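Uncharacterized protein (Treponema denticola ATCC 35404, PDB 6R9N) senses iron(II) and oxygen for bacterial chemotaxis, holding a diiron centre that stabilises an iron-peroxy species. Local coordinates at residues Val9-Tyr12 against Lys18-Trp21; Asp82-Ser87 against Ala222-Ala227; His145-Pro150 against Gly166-Ala171. All coordinates share one frame; numbering follows the deposited sequence.

In the fold
Along the chain contact 1 comes first, and contact 3 lies within the excursion between the two segments of contact 2. Contact 1 is a hairpin of strands 9-13 and 17-21 at the edge of the seven-stranded sheet; its centre is about 17 Å from that of contact 2 and about 22 Å from that of contact 3, touching neither. Contacts 2 and 3, centres about 10 Å apart, gather helix 83-86 and three loops around one pair of irons, with the peroxide and an oxygen atom between the metals. Backbone hydrogen bonds of Gln-224 with Gly-166 and of His-225 with Ala-171 tie them together. Iron and oxygen chemistry probably belongs to these two, which hold the metals.

Contact 1. Residues Val9-Tyr12 against Lys18-Trp21; sequences VVLY and KFIW
Val-9 to Tyr-12 pairs with Lys-18 to Trp-21 as the two arms of an antiparallel beta hairpin at the N-terminal edge of the seven-stranded sheet, and a classic beta bulge interrupts the pairing. The regular end is the hydrogen-bonded pair Val-9 with Trp-21, closed by Val-9 N to Trp-21 O and Trp-21 N to Val-9 O, each 2.8 Å. Next comes the non-hydrogen-bonded pair Val-10 with Ile-20, and then the register slips by one residue. Evidence for the bulge is the doubly used carbonyl of Phe-19: its O accepts from Leu-11 N at 2.8 Å and from Tyr-12 N at 3.3 Å. Both donors lie in the carbonyl plane, the longer bond falling on a lone pair. Regular pairing resumes where Phe-19 N donates to Tyr-12 O at 3.1 Å.

Side chains follow this register. Val-9 and Trp-21 extend in the same direction, one beside the other, and the indole comes up through CE3, 3.8 Å from Val-9 CB. Both have a first torsion of about 170°, which swings Trp-21 CG away from its own backbone N. On the other face, Val-10 CG2 meets Ile-20 CG1 at 3.9 Å. The CB of Leu-11, the extra bulge residue, leans toward the partner strand; farther out, Leu-11 CD1 lies 4.1 Å from Phe-19 CD1 and also approaches Trp-21 CB.

Beyond the hairpin, strand 38-42 continues the sheet through backbone bonds from Lys-18 to Val-41 and Ile-20 to Leu-39, while Ile-162 of strand 162-164, in the six-stranded sheet, packs against Leu-11, Tyr-12 and Phe-19.

Contact 2. Residues Asp82-Ser87 against Ala222-Ala227; sequences DPDVSS and APQHGA. With FE (Fe (III) ion), chain C; FE (Fe (III) ion), chain D; O (oxygen atom), chain F; PER (peroxide ion), chain E.
Asp-84 OD2 is gripped from two directions: it binds one iron at 2.2 Å and accepts a hydrogen bond from Gln-224 NE2 at 3.0 Å. That donor sits well above the carboxylate plane, 60° out of it, yet the acceptor lies close to the plane of the glutamine amide. The same amide works at both ends, because Gln-224 OE1 binds the iron (2.3 Å) while NE2 holds the aspartate; two ligands of one metal are thereby fixed against each other. A bend at chi2 (-125°) turns the amide into this position.

His-225 supplies NE2 to the same iron at 2.2 Å, and Asp-84 OD2 lies at its ring edge, in plane. The imidazole is oriented from behind by a hydrogen bond between ND1 and Gln-34 O. Val-85 CG2 packs 3.7 Å from Gln-224 OE1. On the neighbouring metal, Asp-82 OD2 is a ligand at 2.0 Å, and its OD1 takes a hydrogen bond from Gln-81 NE2 of the second subunit.

With an oxygen atom and a peroxide joining the irons, this is the dinuclear site of a metallo-beta-lactamase-like fold, its ligands here coming from the start of helix 83-86 and from a loop far along the chain.

Contact 3. Residues His145-Pro150 against Gly166-Ala171; sequences HFMHSP and GDIGAA. With FE (Fe (III) ion), chain D; FE (Fe (III) ion), chain C; PER (peroxide ion), chain E; O (oxygen atom), chain F.
A chi1 of 56° puts His-148 CG between its own backbone N and carbonyl carbon, while Asp-167, with chi1 -76°, holds its CG opposite its carbonyl carbon; the two groups thus converge on one iron. His-148 NE2 binds it at 2.2 Å and Asp-167 OD2 at 2.1 Å. His-148 NE2 and Asp-167 OD2 stand only 2.8 Å apart, an approach explained by their common metal rather than by a hydrogen bond. Ring and carboxylate are nearly coplanar, their planes 19° apart, and OD2 lies at the edge of the imidazole.

Asp-167 is the bridge of the site. Its other oxygen, OD1, binds the second iron at 2.2 Å, so a single carboxylate spans both metals alongside the oxygen atom and the peroxide. An aspartate bridges two metals in this way as in flavodiiron proteins and glyoxalase II of the same metallo-beta-lactamase fold, and here the carboxylate comes from the loop after strand 162-164. The first iron is completed from the protein by His-80 and Asp-82.

A water joins the loops again: it accepts from His-148 N at 3.0 Å and donates to Asp-167 OD2 at 3.2 Å, tying the metal-bound oxygen to the backbone of the histidine that shares its iron. The peptide bond between Met-147 and His-148, joining the apolar residue to the iron ligand, is cis. Asp-167 also begins a type II turn that runs to Ala-170.

Away from the metals, Met-147 and Ile-168 form the apolar part of the contact. The methionine is bent at chi3, bringing CE to 3.6 Å from Ile-168 CD1, and Trp-209 of helix 203-215 packs on both. Trp-106 of the second subunit meets the His-148 ring, placing this iron ligand beside the dimer interface.

Contact 1. Residues Val9-Tyr12 against Lys18-Trp21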
ATOM      1  N   VAL A   9     -14.474 -23.123  -5.493  1.00 34.19           N
ATOM      2  CA  VAL A   9     -15.241 -23.741  -4.418  1.00 26.66           C
ATOM      3  C   VAL A   9     -16.395 -22.811  -4.084  1.00 28.63           C
ATOM      4  O   VAL A   9     -16.176 -21.681  -3.624  1.00 27.40           O
ATOM      5  CB  VAL A   9     -14.378 -23.971  -3.169  1.00 34.36           C
ATOM      6  CG1 VAL A   9     -15.255 -24.376  -1.986  1.00 30.07           C
ATOM      7  CG2 VAL A   9     -13.265 -24.995  -3.447  1.00 33.11           C
ATOM      8  N   VAL A  10     -17.616 -23.303  -4.250  1.00 23.61           N
ATOM      9  CA  VAL A  10     -18.809 -22.500  -4.003  1.00 24.79           C
ATOM     10  C   VAL A  10     -19.071 -22.442  -2.510  1.00 25.52           C
ATOM     11  O   VAL A  10     -19.226 -23.480  -1.860  1.00 24.92           O
ATOM     12  CB  VAL A  10     -20.023 -23.067  -4.748  1.00 25.62           C
ATOM     13  CG1 VAL A  10     -21.288 -22.292  -4.382  1.00 27.01           C
ATOM     14  CG2 VAL A  10     -19.772 -23.015  -6.250  1.00 25.62           C
ATOM     15  N   LEU A  11     -19.113 -21.219  -1.964  1.00 23.07           N
ATOM     16  CA  LEU A  11     -19.369 -21.001  -0.544  1.00 22.95           C
ATOM     17  C   LEU A  11     -20.838 -20.780  -0.237  1.00 25.28           C
ATOM     18  O   LEU A  11     -21.285 -21.087   0.872  1.00 28.49           O
ATOM     19  CB  LEU A  11     -18.607 -19.769  -0.054  1.00 24.65           C
ATOM     20  CG  LEU A  11     -17.093 -19.832  -0.239  1.00 27.18           C
ATOM     21  CD1 LEU A  11     -16.467 -18.567   0.325  1.00 25.23           C
ATOM     22  CD2 LEU A  11     -16.585 -21.111   0.449  1.00 25.81           C
ATOM     23  N   TYR A  12     -21.585 -20.238  -1.193  1.00 24.56           N
ATOM     24  CA  TYR A  12     -22.999 -19.935  -1.036  1.00 25.71           C
ATOM     25  C   TYR A  12     -23.636 -20.052  -2.404  1.00 25.66           C
ATOM     26  O   TYR A  12     -23.025 -19.706  -3.419  1.00 26.20           O
ATOM     27  CB  TYR A  12     -23.272 -18.514  -0.469  1.00 25.52           C
ATOM     28  CG  TYR A  12     -24.747 -18.125  -0.557  1.00 21.59           C
ATOM     29  CD1 TYR A  12     -25.286 -17.600  -1.741  1.00 25.00           C
ATOM     30  CD2 TYR A  12     -25.602 -18.303   0.530  1.00 25.41           C
ATOM     31  CE1 TYR A  12     -26.649 -17.269  -1.843  1.00 26.85           C
ATOM     32  CE2 TYR A  12     -26.978 -17.962   0.442  1.00 25.06           C
ATOM     33  CZ  TYR A  12     -27.479 -17.446  -0.752  1.00 25.51           C
ATOM     34  OH  TYR A  12     -28.822 -17.117  -0.869  1.00 28.13           O
ATOM     35  N   LYS A  18     -24.439 -16.705  -6.575  1.00 29.26           N
ATOM     36  CA  LYS A  18     -23.400 -17.553  -6.006  1.00 28.55           C
ATOM     37  C   LYS A  18     -22.249 -16.699  -5.499  1.00 28.96           C
ATOM     38  O   LYS A  18     -21.914 -15.668  -6.090  1.00 30.41           O
ATOM     39  CB  LYS A  18     -22.829 -18.547  -7.025  1.00 33.61           C
ATOM     40  CG  LYS A  18     -23.763 -19.657  -7.479  1.00 31.63           C
ATOM     41  CD  LYS A  18     -23.004 -20.621  -8.376  1.00 33.82           C
ATOM     42  CE  LYS A  18     -23.944 -21.564  -9.133  1.00 40.62           C
ATOM     43  NZ  LYS A  18     -23.385 -21.918 -10.467  1.00 36.81           N
ATOM     44  N   PHE A  19     -21.626 -17.168  -4.419  1.00 25.75           N
ATOM     45  CA  PHE A  19     -20.375 -16.626  -3.900  1.00 30.73           C
ATOM     46  C   PHE A  19     -19.357 -17.763  -3.932  1.00 27.43           C
ATOM     47  O   PHE A  19     -19.592 -18.817  -3.332  1.00 26.72           O
ATOM     48  CB  PHE A  19     -20.558 -16.078  -2.475  1.00 23.38           C
ATOM     49  CG  PHE A  19     -19.436 -15.185  -1.997  1.00 27.87           C
ATOM     50  CD1 PHE A  19     -18.129 -15.643  -1.935  1.00 28.69           C
ATOM     51  CD2 PHE A  19     -19.697 -13.880  -1.588  1.00 29.14           C
ATOM     52  CE1 PHE A  19     -17.102 -14.812  -1.494  1.00 29.79           C
ATOM     53  CE2 PHE A  19     -18.692 -13.051  -1.140  1.00 27.86           C
ATOM     54  CZ  PHE A  19     -17.396 -13.507  -1.087  1.00 28.61           C
ATOM     55  N   ILE A  20     -18.234 -17.541  -4.624  1.00 24.41           N
ATOM     56  CA  ILE A  20     -17.280 -18.583  -4.990  1.00 27.34           C
ATOM     57  C   ILE A  20     -15.874 -18.167  -4.559  1.00 28.36           C
ATOM     58  O   ILE A  20     -15.424 -17.056  -4.871  1.00 27.26           O
ATOM     59  CB  ILE A  20     -17.290 -18.856  -6.508  1.00 28.26           C
ATOM     60  CG1 ILE A  20     -18.678 -19.296  -6.984  1.00 27.59           C
ATOM     61  CG2 ILE A  20     -16.185 -19.874  -6.896  1.00 28.11           C
ATOM     62  CD1 ILE A  20     -18.970 -18.891  -8.415  1.00 27.19           C
ATOM     63  N   TRP A  21     -15.163 -19.084  -3.907  1.00 27.30           N
ATOM     64  CA  TRP A  21     -13.728 -18.960  -3.684  1.00 29.06           C
ATOM     65  C   TRP A  21     -12.957 -19.531  -4.878  1.00 33.05           C
ATOM     66  O   TRP A  21     -13.160 -20.694  -5.258  1.00 32.06           O
ATOM     67  CB  TRP A  21     -13.333 -19.672  -2.392  1.00 28.30           C
ATOM     68  CG  TRP A  21     -11.866 -19.800  -2.235  1.00 31.20           C
ATOM     69  CD1 TRP A  21     -10.922 -18.865  -2.548  1.00 34.65           C
ATOM     70  CD2 TRP A  21     -11.154 -20.943  -1.744  1.00 34.27           C
ATOM     71  NE1 TRP A  21      -9.663 -19.353  -2.269  1.00 37.61           N
ATOM     72  CE2 TRP A  21      -9.780 -20.626  -1.775  1.00 33.41           C
ATOM     73  CE3 TRP A  21     -11.546 -22.200  -1.272  1.00 34.09           C
ATOM     74  CZ2 TRP A  21      -8.794 -21.526  -1.356  1.00 38.50           C
ATOM     75  CZ3 TRP A  21     -10.565 -23.087  -0.847  1.00 38.29           C
ATOM     76  CH2 TRP A  21      -9.208 -22.745  -0.898  1.00 32.87           C
TER

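Contact 2. Residues Asp82-Ser87 against Ala222-Ala227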
ATOM      1  N   ASP A  82      -2.477  -2.438  -2.660  1.00 26.75           N
ATOM      2  CA  ASP A  82      -1.277  -3.263  -2.589  1.00 27.85           C
ATOM      3  C   ASP A  82      -1.077  -4.116  -3.845  1.00 29.51           C
ATOM      4  O   ASP A  82      -2.039  -4.493  -4.516  1.00 24.55           O
ATOM      5  CB  ASP A  82      -1.343  -4.178  -1.372  1.00 24.16           C
ATOM      6  CG  ASP A  82      -0.965  -3.476  -0.120  1.00 25.76           C
ATOM      7  OD1 ASP A  82      -0.692  -2.253  -0.187  1.00 22.43           O
ATOM      8  OD2 ASP A  82      -0.931  -4.139   0.928  1.00 28.46           O
ATOM      9  N   PRO A  83       0.178  -4.456  -4.162  1.00 28.92           N
ATOM     10  CA  PRO A  83       0.439  -5.311  -5.336  1.00 30.20           C
ATOM     11  C   PRO A  83      -0.188  -6.696  -5.260  1.00 32.94           C
ATOM     12  O   PRO A  83      -0.609  -7.230  -6.295  1.00 34.45           O
ATOM     13  CB  PRO A  83       1.976  -5.387  -5.367  1.00 30.51           C
ATOM     14  CG  PRO A  83       2.408  -4.103  -4.708  1.00 37.13           C
ATOM     15  CD  PRO A  83       1.415  -3.882  -3.608  1.00 29.92           C
ATOM     16  N   ASP A  84      -0.277  -7.310  -4.081  1.00 29.64           N
ATOM     17  CA  ASP A  84      -0.973  -8.597  -4.041  1.00 30.45           C
ATOM     18  C   ASP A  84      -2.472  -8.471  -4.335  1.00 34.29           C
ATOM     19  O   ASP A  84      -3.133  -9.493  -4.537  1.00 36.45           O
ATOM     20  CB  ASP A  84      -0.738  -9.287  -2.686  1.00 30.78           C
ATOM     21  CG  ASP A  84      -1.246  -8.470  -1.506  1.00 32.77           C
ATOM     22  OD1 ASP A  84      -1.083  -7.242  -1.532  1.00 30.32           O
ATOM     23  OD2 ASP A  84      -1.816  -9.040  -0.550  1.00 31.09           O
ATOM     24  N   VAL A  85      -3.021  -7.255  -4.356  1.00 31.58           N
ATOM     25  CA  VAL A  85      -4.429  -7.012  -4.690  1.00 32.01           C
ATOM     26  C   VAL A  85      -4.602  -6.688  -6.162  1.00 35.02           C
ATOM     27  O   VAL A  85      -5.538  -7.172  -6.802  1.00 37.17           O
ATOM     28  CB  VAL A  85      -5.006  -5.865  -3.823  1.00 30.04           C
ATOM     29  CG1 VAL A  85      -6.401  -5.461  -4.323  1.00 32.57           C
ATOM     30  CG2 VAL A  85      -5.058  -6.250  -2.361  1.00 33.68           C
ATOM     31  N   SER A  86      -3.723  -5.824  -6.672  1.00 34.02           N
ATOM     32  CA  SER A  86      -3.924  -5.054  -7.884  1.00 36.45           C
ATOM     33  C   SER A  86      -2.980  -5.383  -9.032  1.00 43.12           C
ATOM     34  O   SER A  86      -3.156  -4.815 -10.114  1.00 45.23           O
ATOM     35  CB  SER A  86      -3.759  -3.565  -7.554  1.00 37.09           C
ATOM     36  OG  SER A  86      -2.402  -3.324  -7.203  1.00 35.14           O
ATOM     37  N   SER A  87      -1.953  -6.220  -8.816  1.00 40.72           N
ATOM     38  CA  SER A  87      -0.877  -6.372  -9.805  1.00 46.19           C
ATOM     39  C   SER A  87      -1.376  -6.774 -11.198  1.00 47.20           C
ATOM     40  O   SER A  87      -0.772  -6.383 -12.205  1.00 43.58           O
ATOM     41  CB  SER A  87       0.167  -7.372  -9.309  1.00 40.82           C
ATOM     42  OG  SER A  87      -0.440  -8.578  -8.889  1.00 51.85           O
ATOM     43  N   ALA A 222     -14.276 -13.778   4.931  1.00 26.72           N
ATOM     44  CA  ALA A 222     -13.376 -14.375   3.949  1.00 26.66           C
ATOM     45  C   ALA A 222     -12.244 -13.410   3.644  1.00 25.40           C
ATOM     46  O   ALA A 222     -12.453 -12.430   2.915  1.00 22.50           O
ATOM     47  CB  ALA A 222     -14.128 -14.733   2.667  1.00 25.90           C
ATOM     48  N   PRO A 223     -11.041 -13.654   4.142  1.00 27.38           N
ATOM     49  CA  PRO A 223      -9.943 -12.707   3.962  1.00 24.03           C
ATOM     50  C   PRO A 223      -9.208 -12.911   2.641  1.00 28.42           C
ATOM     51  O   PRO A 223      -9.400 -13.894   1.920  1.00 26.44           O
ATOM     52  CB  PRO A 223      -9.026 -13.013   5.161  1.00 23.63           C
ATOM     53  CG  PRO A 223      -9.222 -14.499   5.399  1.00 29.28           C
ATOM     54  CD  PRO A 223     -10.654 -14.829   4.951  1.00 26.44           C
ATOM     55  N   GLN A 224      -8.351 -11.944   2.339  1.00 25.73           N
ATOM     56  CA  GLN A 224      -7.528 -11.983   1.144  1.00 28.61           C
ATOM     57  C   GLN A 224      -6.359 -12.958   1.276  1.00 31.02           C
ATOM     58  O   GLN A 224      -5.699 -13.245   0.271  1.00 33.01           O
ATOM     59  CB  GLN A 224      -7.040 -10.553   0.844  1.00 33.41           C
ATOM     60  CG  GLN A 224      -6.588 -10.296  -0.572  1.00 34.44           C
ATOM     61  CD  GLN A 224      -5.179  -9.753  -0.612  1.00 37.87           C
ATOM     62  OE1 GLN A 224      -4.796  -8.914   0.224  1.00 36.48           O
ATOM     63  NE2 GLN A 224      -4.389 -10.222  -1.584  1.00 36.57           N
ATOM     64  N   HIS A 225      -6.088 -13.472   2.481  1.00 30.31           N
ATOM     65  CA  HIS A 225      -5.075 -14.504   2.708  1.00 32.38           C
ATOM     66  C   HIS A 225      -5.574 -15.494   3.751  1.00 30.37           C
ATOM     67  O   HIS A 225      -6.024 -15.088   4.825  1.00 28.37           O
ATOM     68  CB  HIS A 225      -3.737 -13.924   3.209  1.00 31.21           C
ATOM     69  CG  HIS A 225      -3.278 -12.699   2.479  1.00 34.17           C
ATOM     70  ND1 HIS A 225      -2.511 -12.761   1.334  1.00 32.91           N
ATOM     71  CD2 HIS A 225      -3.446 -11.381   2.749  1.00 29.47           C
ATOM     72  CE1 HIS A 225      -2.238 -11.537   0.923  1.00 29.52           C
ATOM     73  NE2 HIS A 225      -2.805 -10.683   1.757  1.00 32.77           N
ATOM     74  N   GLY A 226      -5.479 -16.789   3.448  1.00 30.00           N
ATOM     75  CA  GLY A 226      -5.738 -17.813   4.440  1.00 28.35           C
ATOM     76  C   GLY A 226      -7.189 -18.215   4.510  1.00 30.61           C
ATOM     77  O   GLY A 226      -8.055 -17.697   3.802  1.00 29.61           O
ATOM     78  N   ALA A 227      -7.458 -19.149   5.421  1.00 31.84           N
ATOM     79  CA  ALA A 227      -8.748 -19.816   5.463  1.00 29.73           C
ATOM     80  C   ALA A 227      -9.843 -18.877   5.965  1.00 28.85           C
ATOM     81  O   ALA A 227      -9.587 -17.846   6.598  1.00 28.88           O
ATOM     82  CB  ALA A 227      -8.683 -21.067   6.338  1.00 30.24           C
TER
HETATM   83 FE    FE C 301      -2.793  -8.507   1.309  1.00 28.08          FE
HETATM   84 FE    FE D 302      -2.214  -5.193   2.077  1.00 22.58          FE
HETATM   85  O     O F 304      -2.577  -6.579   0.562  1.00 22.60           O
HETATM   86  O1  PER E 303      -1.106  -7.997   2.778  1.00 26.17           O
HETATM   87  O2  PER E 303      -0.656  -6.593   3.028  1.00 22.94           O

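Contact 3. Residues His145-Pro150 against Gly166-Ala171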
ATOM      1  N   HIS A 145     -10.498   1.330   6.911  1.00 20.75           N
ATOM      2  CA  HIS A 145      -9.334   2.168   6.701  1.00 24.69           C
ATOM      3  C   HIS A 145      -8.295   1.956   7.799  1.00 23.52           C
ATOM      4  O   HIS A 145      -8.617   1.635   8.948  1.00 24.26           O
ATOM      5  CB  HIS A 145      -9.769   3.635   6.618  1.00 21.62           C
ATOM      6  CG  HIS A 145     -10.832   3.878   5.593  1.00 24.93           C
ATOM      7  ND1 HIS A 145     -10.644   3.619   4.250  1.00 23.39           N
ATOM      8  CD2 HIS A 145     -12.102   4.335   5.716  1.00 23.07           C
ATOM      9  CE1 HIS A 145     -11.750   3.918   3.589  1.00 26.03           C
ATOM     10  NE2 HIS A 145     -12.652   4.350   4.456  1.00 22.84           N
ATOM     11  N   PHE A 146      -7.030   2.108   7.421  1.00 21.52           N
ATOM     12  CA  PHE A 146      -5.909   1.988   8.355  1.00 23.33           C
ATOM     13  C   PHE A 146      -5.791   0.591   8.957  1.00 26.42           C
ATOM     14  O   PHE A 146      -5.215   0.421  10.046  1.00 24.88           O
ATOM     15  CB  PHE A 146      -5.993   3.047   9.460  1.00 23.70           C
ATOM     16  CG  PHE A 146      -5.834   4.430   8.945  1.00 22.61           C
ATOM     17  CD1 PHE A 146      -4.594   4.881   8.532  1.00 25.64           C
ATOM     18  CD2 PHE A 146      -6.926   5.263   8.812  1.00 25.96           C
ATOM     19  CE1 PHE A 146      -4.444   6.160   8.021  1.00 26.60           C
ATOM     20  CE2 PHE A 146      -6.775   6.559   8.305  1.00 26.34           C
ATOM     21  CZ  PHE A 146      -5.542   6.997   7.916  1.00 23.39           C
ATOM     22  N   MET A 147      -6.282  -0.427   8.238  1.00 21.85           N
ATOM     23  CA  MET A 147      -6.141  -1.811   8.675  1.00 23.91           C
ATOM     24  C   MET A 147      -5.744  -2.731   7.517  1.00 24.94           C
ATOM     25  O   MET A 147      -6.442  -3.691   7.206  1.00 25.62           O
ATOM     26  CB  MET A 147      -7.443  -2.309   9.306  1.00 23.51           C
ATOM     27  CG  MET A 147      -7.786  -1.656  10.645  1.00 28.13           C
ATOM     28  SD  MET A 147      -9.525  -1.853  11.189  1.00 27.94           S
ATOM     29  CE  MET A 147      -9.681  -3.637  11.331  1.00 26.29           C
ATOM     30  N   HIS A 148      -4.620  -2.464   6.841  1.00 24.78           N
ATOM     31  CA  HIS A 148      -3.612  -1.443   7.157  1.00 22.04           C
ATOM     32  C   HIS A 148      -3.716  -0.168   6.324  1.00 22.80           C
ATOM     33  O   HIS A 148      -3.286   0.909   6.759  1.00 23.93           O
ATOM     34  CB  HIS A 148      -2.218  -2.021   6.920  1.00 21.64           C
ATOM     35  CG  HIS A 148      -2.021  -2.546   5.528  1.00 23.98           C
ATOM     36  ND1 HIS A 148      -1.496  -1.786   4.504  1.00 24.82           N
ATOM     37  CD2 HIS A 148      -2.314  -3.750   4.986  1.00 21.30           C
ATOM     38  CE1 HIS A 148      -1.446  -2.508   3.402  1.00 21.60           C
ATOM     39  NE2 HIS A 148      -1.945  -3.704   3.665  1.00 22.67           N
ATOM     40  N   SER A 149      -4.270  -0.281   5.125  1.00 24.57           N
ATOM     41  CA  SER A 149      -4.132   0.839   4.188  1.00 23.95           C
ATOM     42  C   SER A 149      -5.090   1.972   4.561  1.00 23.75           C
ATOM     43  O   SER A 149      -6.220   1.707   4.996  1.00 22.31           O
ATOM     44  CB  SER A 149      -4.428   0.367   2.754  1.00 24.78           C
ATOM     45  OG  SER A 149      -4.704   1.453   1.884  1.00 23.54           O
ATOM     46  N   PRO A 150      -4.674   3.235   4.367  1.00 21.08           N
ATOM     47  CA  PRO A 150      -5.549   4.364   4.727  1.00 22.40           C
ATOM     48  C   PRO A 150      -6.831   4.425   3.914  1.00 25.44           C
ATOM     49  O   PRO A 150      -7.792   5.066   4.359  1.00 22.81           O
ATOM     50  CB  PRO A 150      -4.678   5.606   4.468  1.00 22.89           C
ATOM     51  CG  PRO A 150      -3.612   5.152   3.519  1.00 24.18           C
ATOM     52  CD  PRO A 150      -3.378   3.683   3.813  1.00 24.28           C
ATOM     53  N   GLY A 166     -10.633  -8.226   2.908  1.00 26.46           N
ATOM     54  CA  GLY A 166      -9.315  -7.731   2.552  1.00 22.33           C
ATOM     55  C   GLY A 166      -8.246  -8.367   3.419  1.00 24.62           C
ATOM     56  O   GLY A 166      -8.231  -9.579   3.627  1.00 25.08           O
ATOM     57  N   ASP A 167      -7.312  -7.549   3.906  1.00 23.48           N
ATOM     58  CA  ASP A 167      -6.251  -8.066   4.774  1.00 26.17           C
ATOM     59  C   ASP A 167      -6.744  -8.412   6.175  1.00 24.59           C
ATOM     60  O   ASP A 167      -5.990  -9.001   6.952  1.00 24.03           O
ATOM     61  CB  ASP A 167      -5.111  -7.054   4.895  1.00 22.53           C
ATOM     62  CG  ASP A 167      -4.228  -7.017   3.674  1.00 25.21           C
ATOM     63  OD1 ASP A 167      -4.207  -7.999   2.907  1.00 22.09           O
ATOM     64  OD2 ASP A 167      -3.553  -5.987   3.476  1.00 25.73           O
ATOM     65  N   ILE A 168      -7.954  -7.998   6.547  1.00 24.85           N
ATOM     66  CA  ILE A 168      -8.437  -8.263   7.893  1.00 24.05           C
ATOM     67  C   ILE A 168      -8.796  -9.741   8.017  1.00 23.99           C
ATOM     68  O   ILE A 168      -9.522 -10.299   7.185  1.00 21.73           O
ATOM     69  CB  ILE A 168      -9.614  -7.330   8.223  1.00 28.70           C
ATOM     70  CG1 ILE A 168      -9.133  -5.876   8.147  1.00 22.66           C
ATOM     71  CG2 ILE A 168     -10.171  -7.612   9.610  1.00 26.03           C
ATOM     72  CD1 ILE A 168     -10.242  -4.853   7.983  1.00 24.53           C
ATOM     73  N   GLY A 169      -8.247 -10.395   9.038  1.00 20.37           N
ATOM     74  CA  GLY A 169      -8.370 -11.827   9.186  1.00 22.93           C
ATOM     75  C   GLY A 169      -7.314 -12.621   8.451  1.00 25.56           C
ATOM     76  O   GLY A 169      -7.285 -13.848   8.582  1.00 22.51           O
ATOM     77  N   ALA A 170      -6.422 -11.955   7.712  1.00 26.79           N
ATOM     78  CA  ALA A 170      -5.460 -12.662   6.880  1.00 27.71           C
ATOM     79  C   ALA A 170      -4.557 -13.547   7.723  1.00 29.38           C
ATOM     80  O   ALA A 170      -4.099 -13.155   8.799  1.00 30.87           O
ATOM     81  CB  ALA A 170      -4.606 -11.672   6.090  1.00 25.04           C
ATOM     82  N   ALA A 171      -4.283 -14.739   7.209  1.00 29.96           N
ATOM     83  CA  ALA A 171      -3.225 -15.596   7.722  1.00 35.55           C
ATOM     84  C   ALA A 171      -2.075 -15.535   6.726  1.00 38.82           C
ATOM     85  O   ALA A 171      -2.292 -15.650   5.514  1.00 40.98           O
ATOM     86  CB  ALA A 171      -3.726 -17.034   7.912  1.00 34.00           C
TER
HETATM   87 FE    FE D 302      -2.214  -5.193   2.077  1.00 22.58          FE
HETATM   88 FE    FE C 301      -2.793  -8.507   1.309  1.00 28.08          FE
HETATM   89  O1  PER E 303      -1.106  -7.997   2.778  1.00 26.17           O
HETATM   90  O2  PER E 303      -0.656  -6.593   3.028  1.00 22.94           O
HETATM   91  O     O F 304      -2.577  -6.579   0.562  1.00 22.60           O
HETATM   92  O   HOH W   1      -5.110  -3.282   3.947  1.00 24.52           O